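Local coordinates for isomaltodextranase (PDB 5AWO), which hydrolyses alpha-1,6-glucosidic linkages in dextran-like polysaccharides, releasing successive isomaltose units from the non-reducing chain ends, at residues Ala25-Val30 against Trp232-Ala237; Ala78-Trp83 against Thr97-Ser102; Asp158-Asp163 against Leu169-Val174; Asp201-Tyr206 against Ala224-Ala229. All coordinates share one frame; numbering follows the deposited sequence.

Contact 1. Residues Ala25-Val30 against Trp232-Ala237; sequences ASRNSV and WINEAA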
# COMPACT_ATOMS: atom_id res chain seq x y z
N ALA A 25 -4.54 6.73 -13.51
CA ALA A 25 -5.29 5.51 -13.34
C ALA A 25 -5.27 5.01 -11.88
O ALA A 25 -5.61 3.85 -11.63
CB ALA A 25 -4.76 4.44 -14.28
N SER A 26 -4.89 5.87 -10.94
CA SER A 26 -4.92 5.51 -9.52
C SER A 26 -5.73 6.49 -8.72
O SER A 26 -5.93 7.65 -9.14
CB SER A 26 -3.50 5.43 -8.97
OG SER A 26 -2.92 6.71 -8.80
N ARG A 27 -6.24 6.05 -7.58
CA ARG A 27 -6.96 6.93 -6.67
C ARG A 27 -6.12 8.10 -6.21
O ARG A 27 -6.63 9.20 -6.01
CB ARG A 27 -7.46 6.12 -5.46
CG ARG A 27 -7.96 6.93 -4.28
CD ARG A 27 -8.58 6.01 -3.24
NE ARG A 27 -8.38 6.45 -1.87
CZ ARG A 27 -9.21 7.21 -1.16
NH1 ARG A 27 -8.91 7.51 0.07
NH2 ARG A 27 -10.34 7.70 -1.70
N ASN A 28 -4.82 7.87 -6.03
CA ASN A 28 -3.87 8.98 -5.85
C ASN A 28 -4.22 9.87 -4.68
O ASN A 28 -4.14 11.12 -4.76
CB ASN A 28 -3.86 9.78 -7.18
CG ASN A 28 -2.79 10.84 -7.25
OD1 ASN A 28 -1.63 10.66 -6.84
ND2 ASN A 28 -3.17 11.98 -7.82
N SER A 29 -4.60 9.25 -3.56
CA SER A 29 -5.03 9.99 -2.38
C SER A 29 -3.83 10.49 -1.55
O SER A 29 -2.71 10.06 -1.71
CB SER A 29 -5.90 9.12 -1.49
OG SER A 29 -5.07 8.32 -0.63
N VAL A 30 -4.13 11.39 -0.61
CA VAL A 30 -3.14 11.88 0.32
C VAL A 30 -2.49 10.72 1.10
O VAL A 30 -1.33 10.80 1.50
CB VAL A 30 -3.76 12.95 1.26
CG1 VAL A 30 -4.90 12.39 2.10
CG2 VAL A 30 -2.71 13.63 2.10
N TRP A 232 -17.79 4.21 -6.16
CA TRP A 232 -18.63 4.86 -5.17
C TRP A 232 -17.93 4.99 -3.82
O TRP A 232 -18.01 6.01 -3.13
CB TRP A 232 -19.91 4.06 -4.97
CG TRP A 232 -20.87 4.06 -6.12
CD1 TRP A 232 -20.87 4.88 -7.22
CD2 TRP A 232 -21.99 3.18 -6.29
NE1 TRP A 232 -21.94 4.57 -8.04
CE2 TRP A 232 -22.64 3.54 -7.48
CE3 TRP A 232 -22.52 2.15 -5.51
CZ2 TRP A 232 -23.78 2.88 -7.93
CZ3 TRP A 232 -23.65 1.48 -5.97
CH2 TRP A 232 -24.27 1.86 -7.16
N ILE A 233 -17.27 3.91 -3.41
CA ILE A 233 -16.55 3.86 -2.13
C ILE A 233 -15.41 4.91 -2.09
O ILE A 233 -15.26 5.65 -1.13
CB ILE A 233 -16.02 2.43 -1.88
CG1 ILE A 233 -17.18 1.44 -1.67
CG2 ILE A 233 -15.05 2.38 -0.72
CD1 ILE A 233 -16.79 -0.03 -1.77
N ASN A 234 -14.64 4.93 -3.17
CA ASN A 234 -13.54 5.89 -3.33
C ASN A 234 -14.06 7.32 -3.17
O ASN A 234 -13.59 8.08 -2.34
CB ASN A 234 -12.93 5.66 -4.71
CG ASN A 234 -11.88 6.66 -5.11
OD1 ASN A 234 -11.41 7.48 -4.34
ND2 ASN A 234 -11.53 6.59 -6.39
N GLU A 235 -15.08 7.67 -3.95
CA GLU A 235 -15.63 9.01 -3.87
C GLU A 235 -16.11 9.37 -2.46
O GLU A 235 -15.86 10.46 -1.96
CB GLU A 235 -16.77 9.16 -4.89
CG GLU A 235 -17.41 10.55 -4.87
CD GLU A 235 -18.52 10.73 -5.90
OE1 GLU A 235 -19.40 9.86 -5.99
OE2 GLU A 235 -18.51 11.75 -6.62
N ALA A 236 -16.83 8.45 -1.82
CA ALA A 236 -17.36 8.70 -0.50
C ALA A 236 -16.28 8.77 0.59
O ALA A 236 -16.44 9.49 1.59
CB ALA A 236 -18.39 7.65 -0.17
N ALA A 237 -15.22 7.97 0.46
CA ALA A 237 -14.13 8.03 1.44
C ALA A 237 -13.38 9.36 1.32
O ALA A 237 -12.87 9.90 2.31
CB ALA A 237 -13.16 6.86 1.21
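R27 meets N234 through one end of its guanidinium: NH2 donates to the amide oxygen, with R27 NH2 and N234 OD1 2.9 Å apart. The N-H...O angle of 163° makes the bond nearly straight. N234 OD1 lies at the guanidinium edge, almost exactly in its plane, but the donor is tilted from the carbonyl plane, and the two flat groups are turned 76° against each other. The same oxygen rests against the aliphatic shaft of the arginine, with N234 OD1 3.4 Å from R27 CD; the two side chains run past each other with opposite headings. A237 CB lies 4.1 Å from R27 NH2, a van der Waals contact set obliquely to the guanidinium.

The reach depends on the arginine chain: CG stands anti to the backbone N (chi1 167°), and the later bend at chi3 turns the head toward the helix. The outer shell fixes that head at further points. R27 NH1 hydrogen-bonds to G238 O at the end of the helix, and R27 NE forms a salt bridge with OD1 of D262, the probable proton donor. S29 OG bonds to the same carboxylate oxygen, so two groups of the 25-30 segment hold D262 OD1. This is consistent with a second-shell role in positioning the acid.

In the TIM barrel, the 25-29 loop leads into helix 30-34, where S29 is the N-cap, and it faces the C-terminal turns of helix 223-237. Helix 251-260 touches both segments, R27 sharing a backbone bond with L258 and N234 touching N260. V243 of strand 242-245 packs against R27 and A237.

Contact 2. Residues Ala78-Trp83 against Thr97-Ser102; sequences ACTDGW and TSYNDS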
# COMPACT_ATOMS: atom_id res chain seq x y z
N ALA A 78 -7.26 1.53 16.86
CA ALA A 78 -7.74 0.23 17.29
C ALA A 78 -8.81 -0.18 16.30
O ALA A 78 -9.83 0.52 16.14
CB ALA A 78 -8.32 0.29 18.68
N CYS A 79 -8.56 -1.26 15.57
CA CYS A 79 -9.39 -1.66 14.43
C CYS A 79 -10.14 -2.94 14.68
O CYS A 79 -9.57 -3.94 15.13
CB CYS A 79 -8.50 -1.84 13.21
SG CYS A 79 -9.33 -2.06 11.60
N THR A 80 -11.44 -2.94 14.41
CA THR A 80 -12.22 -4.15 14.46
C THR A 80 -11.91 -5.05 13.25
O THR A 80 -11.10 -4.73 12.38
CB THR A 80 -13.73 -3.83 14.55
OG1 THR A 80 -14.15 -3.16 13.36
CG2 THR A 80 -14.02 -2.92 15.75
N ASP A 81 -12.55 -6.21 13.25
CA ASP A 81 -12.38 -7.17 12.18
C ASP A 81 -13.69 -7.89 11.88
O ASP A 81 -14.77 -7.27 12.03
CB ASP A 81 -11.21 -8.13 12.49
CG ASP A 81 -10.58 -8.70 11.23
OD1 ASP A 81 -9.98 -7.92 10.46
OD2 ASP A 81 -10.76 -9.93 11.03
N GLY A 82 -13.66 -9.11 11.38
CA GLY A 82 -14.83 -9.84 10.98
C GLY A 82 -15.59 -10.45 12.13
O GLY A 82 -15.61 -9.90 13.22
N TRP A 83 -16.25 -11.58 11.86
CA TRP A 83 -17.19 -12.19 12.78
C TRP A 83 -18.29 -11.18 13.08
O TRP A 83 -18.63 -10.96 14.24
CB TRP A 83 -16.49 -12.71 14.05
CG TRP A 83 -15.57 -13.83 13.72
CD1 TRP A 83 -15.85 -15.16 13.76
CD2 TRP A 83 -14.22 -13.71 13.27
NE1 TRP A 83 -14.75 -15.90 13.36
CE2 TRP A 83 -13.74 -15.03 13.05
CE3 TRP A 83 -13.36 -12.64 13.01
CZ2 TRP A 83 -12.45 -15.30 12.57
CZ3 TRP A 83 -12.05 -12.92 12.53
CH2 TRP A 83 -11.63 -14.23 12.34
N THR A 97 -24.93 -0.19 14.15
CA THR A 97 -24.67 0.74 15.25
C THR A 97 -23.52 0.34 16.17
O THR A 97 -23.02 1.18 16.91
CB THR A 97 -25.93 0.93 16.10
OG1 THR A 97 -26.35 -0.34 16.59
CG2 THR A 97 -27.05 1.55 15.28
N SER A 98 -23.07 -0.91 16.13
CA SER A 98 -21.95 -1.33 16.97
C SER A 98 -21.24 -2.50 16.33
O SER A 98 -21.63 -2.96 15.26
CB SER A 98 -22.42 -1.68 18.39
OG SER A 98 -21.30 -1.80 19.26
N TYR A 99 -20.21 -3.02 17.01
CA TYR A 99 -19.46 -4.16 16.47
C TYR A 99 -20.22 -5.49 16.58
O TYR A 99 -20.12 -6.35 15.71
CB TYR A 99 -18.08 -4.28 17.14
CG TYR A 99 -17.42 -5.60 16.81
CD1 TYR A 99 -16.86 -5.84 15.57
CD2 TYR A 99 -17.40 -6.63 17.73
CE1 TYR A 99 -16.28 -7.07 15.26
CE2 TYR A 99 -16.81 -7.86 17.43
CZ TYR A 99 -16.27 -8.07 16.19
OH TYR A 99 -15.73 -9.30 15.90
N ASN A 100 -21.00 -5.65 17.66
CA ASN A 100 -21.74 -6.88 17.91
C ASN A 100 -22.97 -6.57 18.76
O ASN A 100 -22.93 -5.66 19.56
CB ASN A 100 -20.84 -7.89 18.65
CG ASN A 100 -21.50 -9.24 18.84
OD1 ASN A 100 -22.05 -9.54 19.92
ND2 ASN A 100 -21.47 -10.06 17.81
N ASP A 101 -24.04 -7.33 18.56
CA ASP A 101 -25.29 -7.11 19.32
C ASP A 101 -25.11 -7.24 20.84
O ASP A 101 -25.96 -6.74 21.58
CB ASP A 101 -26.39 -8.07 18.84
CG ASP A 101 -26.92 -7.73 17.46
OD1 ASP A 101 -26.57 -6.66 16.90
OD2 ASP A 101 -27.67 -8.58 16.93
N SER A 102 -24.05 -7.93 21.31
CA SER A 102 -23.76 -8.04 22.76
C SER A 102 -23.19 -6.78 23.38
O SER A 102 -23.14 -6.63 24.61
CB SER A 102 -22.80 -9.21 23.05
OG SER A 102 -21.50 -8.94 22.54
O HOH W 1 -20.23 -9.10 15.53
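Y99 carries nearly all of this contact, reaching from loop 97-102 to the chain that leaves barrel strand 77-79. Its ring is extended away from its own backbone N, with chi1 at 168°, and slides past T80, where Y99 CD1 lies 3.9 Å from T80 CB. T80 OG1 is turned elsewhere, to Y124 N. Further along the ring, D81 O meets the edge in plane, 3.6 Å from Y99 CE1. At the end, Y99 OH donates to G82 O over 2.7 Å, approaching almost in line with the carbonyl bond at 166°. The backbone of Y99 then joins N100 in holding one water, which donates to Y99 O and W83 O and accepts from N100 ND2. N100 OD1 takes S102 N, forming an Asx turn, and S102 OG from the opposite face of the amide. A phenylalanine in place of Y99 would probably leave G82 O without its phenolic donor and the chain at G82-W83 less firmly placed.

A short phenol bond and a shared water satisfy two successive carbonyls, those of G82 and W83, consistent with a fixed backbone just after D81, whose side chain is about 6 Å from that of the probable nucleophile D201.

Contact 3. Residues Asp158-Asp163 against Leu169-Val174; sequences DFFARD and LYWLDV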
# COMPACT_ATOMS: atom_id res chain seq x y z
N ASP A 158 -29.71 -13.71 -2.41
CA ASP A 158 -28.33 -13.35 -2.81
C ASP A 158 -27.52 -13.02 -1.54
O ASP A 158 -27.18 -11.86 -1.26
CB ASP A 158 -28.35 -12.19 -3.82
CG ASP A 158 -26.97 -11.84 -4.37
OD1 ASP A 158 -25.97 -12.49 -4.02
OD2 ASP A 158 -26.89 -10.89 -5.17
N PHE A 159 -27.26 -14.06 -0.74
CA PHE A 159 -26.54 -13.95 0.52
C PHE A 159 -25.05 -14.06 0.31
O PHE A 159 -24.55 -14.84 -0.53
CB PHE A 159 -26.94 -15.04 1.51
CG PHE A 159 -28.35 -14.89 1.99
CD1 PHE A 159 -28.71 -13.84 2.82
CD2 PHE A 159 -29.31 -15.79 1.61
CE1 PHE A 159 -30.03 -13.69 3.26
CE2 PHE A 159 -30.62 -15.66 2.06
CZ PHE A 159 -30.98 -14.61 2.87
N PHE A 160 -24.33 -13.24 1.07
CA PHE A 160 -22.91 -13.45 1.27
C PHE A 160 -22.69 -14.87 1.76
O PHE A 160 -23.33 -15.31 2.72
CB PHE A 160 -22.41 -12.43 2.31
CG PHE A 160 -21.05 -12.75 2.86
CD1 PHE A 160 -19.94 -12.70 2.03
CD2 PHE A 160 -20.89 -13.08 4.17
CE1 PHE A 160 -18.68 -13.00 2.54
CE2 PHE A 160 -19.65 -13.38 4.68
CZ PHE A 160 -18.54 -13.34 3.86
N ALA A 161 -21.77 -15.58 1.11
CA ALA A 161 -21.40 -16.96 1.50
C ALA A 161 -22.55 -17.95 1.39
O ALA A 161 -22.54 -18.97 2.07
CB ALA A 161 -20.78 -16.99 2.89
N ARG A 162 -23.53 -17.64 0.55
CA ARG A 162 -24.73 -18.47 0.38
C ARG A 162 -24.40 -19.95 0.26
O ARG A 162 -25.06 -20.80 0.87
CB ARG A 162 -25.44 -18.00 -0.88
CG ARG A 162 -26.66 -18.79 -1.33
CD ARG A 162 -27.12 -18.29 -2.68
NE ARG A 162 -26.18 -18.64 -3.76
CZ ARG A 162 -26.28 -18.25 -5.02
NH1 ARG A 162 -27.27 -17.47 -5.42
NH2 ARG A 162 -25.37 -18.65 -5.90
N ASP A 163 -23.38 -20.27 -0.53
CA ASP A 163 -23.16 -21.67 -0.88
C ASP A 163 -22.45 -22.46 0.19
O ASP A 163 -22.37 -23.69 0.09
CB ASP A 163 -22.46 -21.78 -2.22
CG ASP A 163 -23.24 -21.12 -3.32
OD1 ASP A 163 -24.48 -21.33 -3.41
OD2 ASP A 163 -22.66 -20.39 -4.12
N LEU A 169 -26.14 -11.92 5.81
CA LEU A 169 -25.78 -10.71 5.10
C LEU A 169 -26.11 -10.89 3.63
O LEU A 169 -25.72 -11.90 3.02
CB LEU A 169 -24.26 -10.43 5.22
CG LEU A 169 -23.71 -10.21 6.62
CD1 LEU A 169 -22.18 -10.22 6.65
CD2 LEU A 169 -24.23 -8.91 7.20
N TYR A 170 -26.86 -9.96 3.04
CA TYR A 170 -27.00 -9.94 1.61
C TYR A 170 -25.85 -9.22 0.95
O TYR A 170 -25.27 -8.30 1.56
CB TYR A 170 -28.28 -9.18 1.20
CG TYR A 170 -29.57 -9.88 1.48
CD1 TYR A 170 -30.23 -9.72 2.69
CD2 TYR A 170 -30.15 -10.71 0.53
CE1 TYR A 170 -31.43 -10.38 2.95
CE2 TYR A 170 -31.35 -11.37 0.79
CZ TYR A 170 -31.98 -11.19 2.00
OH TYR A 170 -33.17 -11.84 2.26
N TRP A 171 -25.54 -9.56 -0.29
CA TRP A 171 -24.79 -8.67 -1.13
C TRP A 171 -25.76 -7.69 -1.78
O TRP A 171 -26.80 -8.08 -2.32
CB TRP A 171 -24.04 -9.41 -2.22
CG TRP A 171 -22.77 -10.11 -1.80
CD1 TRP A 171 -22.47 -11.43 -1.98
CD2 TRP A 171 -21.61 -9.51 -1.21
NE1 TRP A 171 -21.23 -11.70 -1.51
CE2 TRP A 171 -20.66 -10.55 -1.04
CE3 TRP A 171 -21.27 -8.22 -0.81
CZ2 TRP A 171 -19.39 -10.32 -0.48
CZ3 TRP A 171 -20.01 -7.99 -0.25
CH2 TRP A 171 -19.09 -9.04 -0.08
N LEU A 172 -25.41 -6.41 -1.73
CA LEU A 172 -26.17 -5.35 -2.39
C LEU A 172 -26.26 -5.57 -3.87
O LEU A 172 -25.31 -5.97 -4.49
CB LEU A 172 -25.46 -4.02 -2.11
CG LEU A 172 -25.97 -2.79 -2.88
CD1 LEU A 172 -27.34 -2.46 -2.36
CD2 LEU A 172 -25.01 -1.63 -2.72
N ASP A 173 -27.44 -5.29 -4.44
CA ASP A 173 -27.60 -5.22 -5.89
C ASP A 173 -27.40 -3.78 -6.35
O ASP A 173 -28.28 -2.93 -6.19
CB ASP A 173 -28.97 -5.72 -6.31
CG ASP A 173 -29.15 -5.70 -7.81
OD1 ASP A 173 -28.26 -5.26 -8.57
OD2 ASP A 173 -30.24 -6.13 -8.23
N VAL A 174 -26.22 -3.50 -6.90
CA VAL A 174 -25.86 -2.14 -7.31
C VAL A 174 -26.69 -1.59 -8.47
O VAL A 174 -26.61 -0.39 -8.78
CB VAL A 174 -24.35 -1.96 -7.59
CG1 VAL A 174 -23.52 -2.35 -6.38
CG2 VAL A 174 -23.91 -2.75 -8.82
O HOH W 2 -28.46 -8.65 -4.39
O HOH W 3 -24.38 -14.24 5.21
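A short antiparallel pairing, F159 against Y170, with 158-159 only weakly strand-like, lies near the active site and probably forms part of its surroundings: the side chain of F160 comes within about 7 Å of that of D201, the probable nucleophile. F159 and Y170 are a non-hydrogen-bonded pair, their CA atoms 4.2 Å apart. Bonds flank it on both sides. W171 N donates to D158 O over 3.0 Å, and F160 N donates to L169 O over 2.7 Å. A type II turn from F159 to R162 then carries the chain away.

Aromatic side chains occupy both faces of the pair. On one, F159 and Y170 run side by side in the same direction; F159 CE1 sits over the tyrosine face, 3.4 Å from Y170 CZ, although the planes are inclined at 33°. On the other, the F160 ring turns its edge to the face of W171 in an offset edge-to-face pair with planes at 89°. The closest approach here is F160 CD1 to W171 CZ2, 3.5 Å. F160 CB also makes a CH-pi contact over the five-membered ring of W171. A chi1 of 166° sets the F160 ring beside W171; A161 CB is centred over one of its faces. W129 stacks on W171, and F202 meets F160 edge-to-face.

One water donates to both D158 OD2 and W171 O, while H221 NE2 is the second partner of D158 OD2. The chemistry is therefore divided: backbone bonds set the register, largely buried aromatic rings supply the apolar contact, and the carboxylate of D158 links this pairing to H221, just ahead of helix 223-237.

Contact 4. Residues Asp201-Tyr206 against Ala224-Ala229; sequences DFLSWY and ANYELA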
# COMPACT_ATOMS: atom_id res chain seq x y z
N ASP A 201 -13.44 -6.23 3.22
CA ASP A 201 -13.02 -7.61 2.93
C ASP A 201 -14.03 -8.33 2.05
O ASP A 201 -15.11 -7.81 1.76
CB ASP A 201 -12.90 -8.32 4.30
CG ASP A 201 -12.10 -9.64 4.30
OD1 ASP A 201 -11.58 -10.07 3.25
OD2 ASP A 201 -12.05 -10.22 5.42
N PHE A 202 -13.64 -9.53 1.58
CA PHE A 202 -14.50 -10.40 0.77
C PHE A 202 -14.89 -9.79 -0.57
O PHE A 202 -15.89 -10.16 -1.19
CB PHE A 202 -15.72 -10.86 1.59
CG PHE A 202 -15.34 -11.82 2.70
CD1 PHE A 202 -15.08 -13.15 2.41
CD2 PHE A 202 -15.17 -11.39 3.98
CE1 PHE A 202 -14.70 -14.03 3.39
CE2 PHE A 202 -14.78 -12.26 4.99
CZ PHE A 202 -14.54 -13.59 4.68
N LEU A 203 -13.99 -8.95 -1.07
CA LEU A 203 -14.20 -8.31 -2.36
C LEU A 203 -14.36 -9.31 -3.50
O LEU A 203 -15.26 -9.19 -4.33
CB LEU A 203 -13.03 -7.36 -2.64
CG LEU A 203 -13.05 -6.10 -1.79
CD1 LEU A 203 -11.71 -5.39 -1.89
CD2 LEU A 203 -14.20 -5.19 -2.20
N SER A 204 -13.49 -10.30 -3.53
CA SER A 204 -13.48 -11.30 -4.59
C SER A 204 -14.75 -12.14 -4.55
O SER A 204 -15.28 -12.54 -5.59
CB SER A 204 -12.23 -12.17 -4.48
OG SER A 204 -12.06 -12.76 -3.19
N TRP A 205 -15.25 -12.39 -3.34
CA TRP A 205 -16.51 -13.14 -3.22
C TRP A 205 -17.70 -12.36 -3.78
O TRP A 205 -18.53 -12.96 -4.48
CB TRP A 205 -16.76 -13.54 -1.78
CG TRP A 205 -15.79 -14.55 -1.21
CD1 TRP A 205 -14.53 -14.82 -1.63
CD2 TRP A 205 -16.05 -15.43 -0.10
NE1 TRP A 205 -13.98 -15.81 -0.85
CE2 TRP A 205 -14.88 -16.20 0.10
CE3 TRP A 205 -17.15 -15.65 0.74
CZ2 TRP A 205 -14.78 -17.17 1.11
CZ3 TRP A 205 -17.05 -16.61 1.74
CH2 TRP A 205 -15.88 -17.36 1.92
N TYR A 206 -17.77 -11.06 -3.53
CA TYR A 206 -18.73 -10.20 -4.27
C TYR A 206 -18.53 -10.28 -5.79
O TYR A 206 -19.48 -10.51 -6.54
CB TYR A 206 -18.62 -8.74 -3.80
CG TYR A 206 -19.46 -7.82 -4.66
CD1 TYR A 206 -20.82 -7.70 -4.43
CD2 TYR A 206 -18.90 -7.11 -5.71
CE1 TYR A 206 -21.60 -6.89 -5.24
CE2 TYR A 206 -19.67 -6.30 -6.51
CZ TYR A 206 -21.03 -6.20 -6.27
OH TYR A 206 -21.76 -5.37 -7.12
N ALA A 224 -18.29 -5.09 -14.16
CA ALA A 224 -18.72 -3.71 -14.24
C ALA A 224 -19.29 -3.26 -12.89
O ALA A 224 -19.03 -2.15 -12.44
CB ALA A 224 -19.76 -3.53 -15.36
N ASN A 225 -20.04 -4.14 -12.24
CA ASN A 225 -20.62 -3.82 -10.95
C ASN A 225 -19.55 -3.63 -9.87
O ASN A 225 -19.66 -2.74 -9.04
CB ASN A 225 -21.61 -4.89 -10.52
CG ASN A 225 -22.92 -4.81 -11.29
OD1 ASN A 225 -23.23 -3.77 -11.88
ND2 ASN A 225 -23.66 -5.88 -11.28
N TYR A 226 -18.52 -4.46 -9.91
CA TYR A 226 -17.38 -4.32 -9.00
C TYR A 226 -16.67 -2.99 -9.19
O TYR A 226 -16.38 -2.27 -8.22
CB TYR A 226 -16.42 -5.47 -9.27
CG TYR A 226 -15.18 -5.52 -8.40
CD1 TYR A 226 -15.27 -5.75 -7.04
CD2 TYR A 226 -13.92 -5.37 -8.94
CE1 TYR A 226 -14.15 -5.82 -6.25
CE2 TYR A 226 -12.78 -5.46 -8.16
CZ TYR A 226 -12.90 -5.69 -6.82
OH TYR A 226 -11.77 -5.79 -6.02
N GLU A 227 -16.38 -2.65 -10.44
CA GLU A 227 -15.79 -1.34 -10.73
C GLU A 227 -16.65 -0.17 -10.29
O GLU A 227 -16.16 0.82 -9.75
CB GLU A 227 -15.46 -1.25 -12.22
CG GLU A 227 -14.31 -2.19 -12.55
CD GLU A 227 -13.93 -2.23 -14.00
OE1 GLU A 227 -14.79 -1.95 -14.86
OE2 GLU A 227 -12.75 -2.55 -14.26
N LEU A 228 -17.95 -0.28 -10.52
CA LEU A 228 -18.86 0.77 -10.12
C LEU A 228 -18.88 0.93 -8.59
O LEU A 228 -18.76 2.04 -8.06
CB LEU A 228 -20.26 0.42 -10.63
CG LEU A 228 -21.36 1.41 -10.31
CD1 LEU A 228 -21.05 2.74 -10.98
CD2 LEU A 228 -22.69 0.86 -10.80
N ALA A 229 -19.03 -0.18 -7.89
CA ALA A 229 -19.05 -0.19 -6.42
C ALA A 229 -17.78 0.44 -5.84
O ALA A 229 -17.85 1.27 -4.94
CB ALA A 229 -19.25 -1.59 -5.89
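The hydroxyl of Y226 hydrogen-bonds to E257 OE2 while its flank rests on L203, whose CB lies 3.9 Å from Y226 OH. L203 and Y226 cross at about a right angle, the leucine CD2 coming 4.1 Å from Y226 CE1. No hydrogen bond joins the two segments, so close fitting of side chains carries the contact.

Y206 provides the other half. Its CG stands opposite the backbone N (chi1 172°), directing the ring at helix 223-237, and the ring meets that helix with its edge: Y206 CE2 is 3.9 Å from Y226 CA, which lies in the ring plane. Beyond it, Y206 OH closes to 3.4 Å from N225 CB. The two tyrosine rings also touch at their rims, Y206 CD2 to Y226 CD1 at 4.1 Å. H221 contacts both sides of this junction and is likely to help fix them: it stacks on the Y206 ring, its ND1 hydrogen-bonds to Y206 O, and it offers its carbonyl to N225 ND2. Replacing Y206 by an alanine is likely to open a gap beside N225 and Y226 and to leave H221 without its stacking partner.

The first segment leaves barrel strand 197-200 at D201, the probable nucleophile, and enters helix 203-208. Helix 223-237, which leads on to strand 242-245, touches it through N225 and Y226. Helix 251-260 lies beyond, with A256 against Y226, while W171 of strand 169-172 meets Y206 edge-to-face.

All four contacts lie in the TIM-barrel part of the chain. Contacts 2, 3 and 4 follow one another in sequence, and all three fall between the two segments of contact 1, which pins an N-terminal loop to helix 223-237. Contact 4 uses the same helix, their centres about 15 Å apart. Contacts 3 and 4 are the nearest neighbours, centres about 11 Å apart, and they touch, F160 also meeting W205 and V174 meeting N225. V174 packs against W232 of contact 1 as well. Contact 2 touches none of the others. All four lie at or near the active site: contact 4 contains D201, and contact 1 reaches D262.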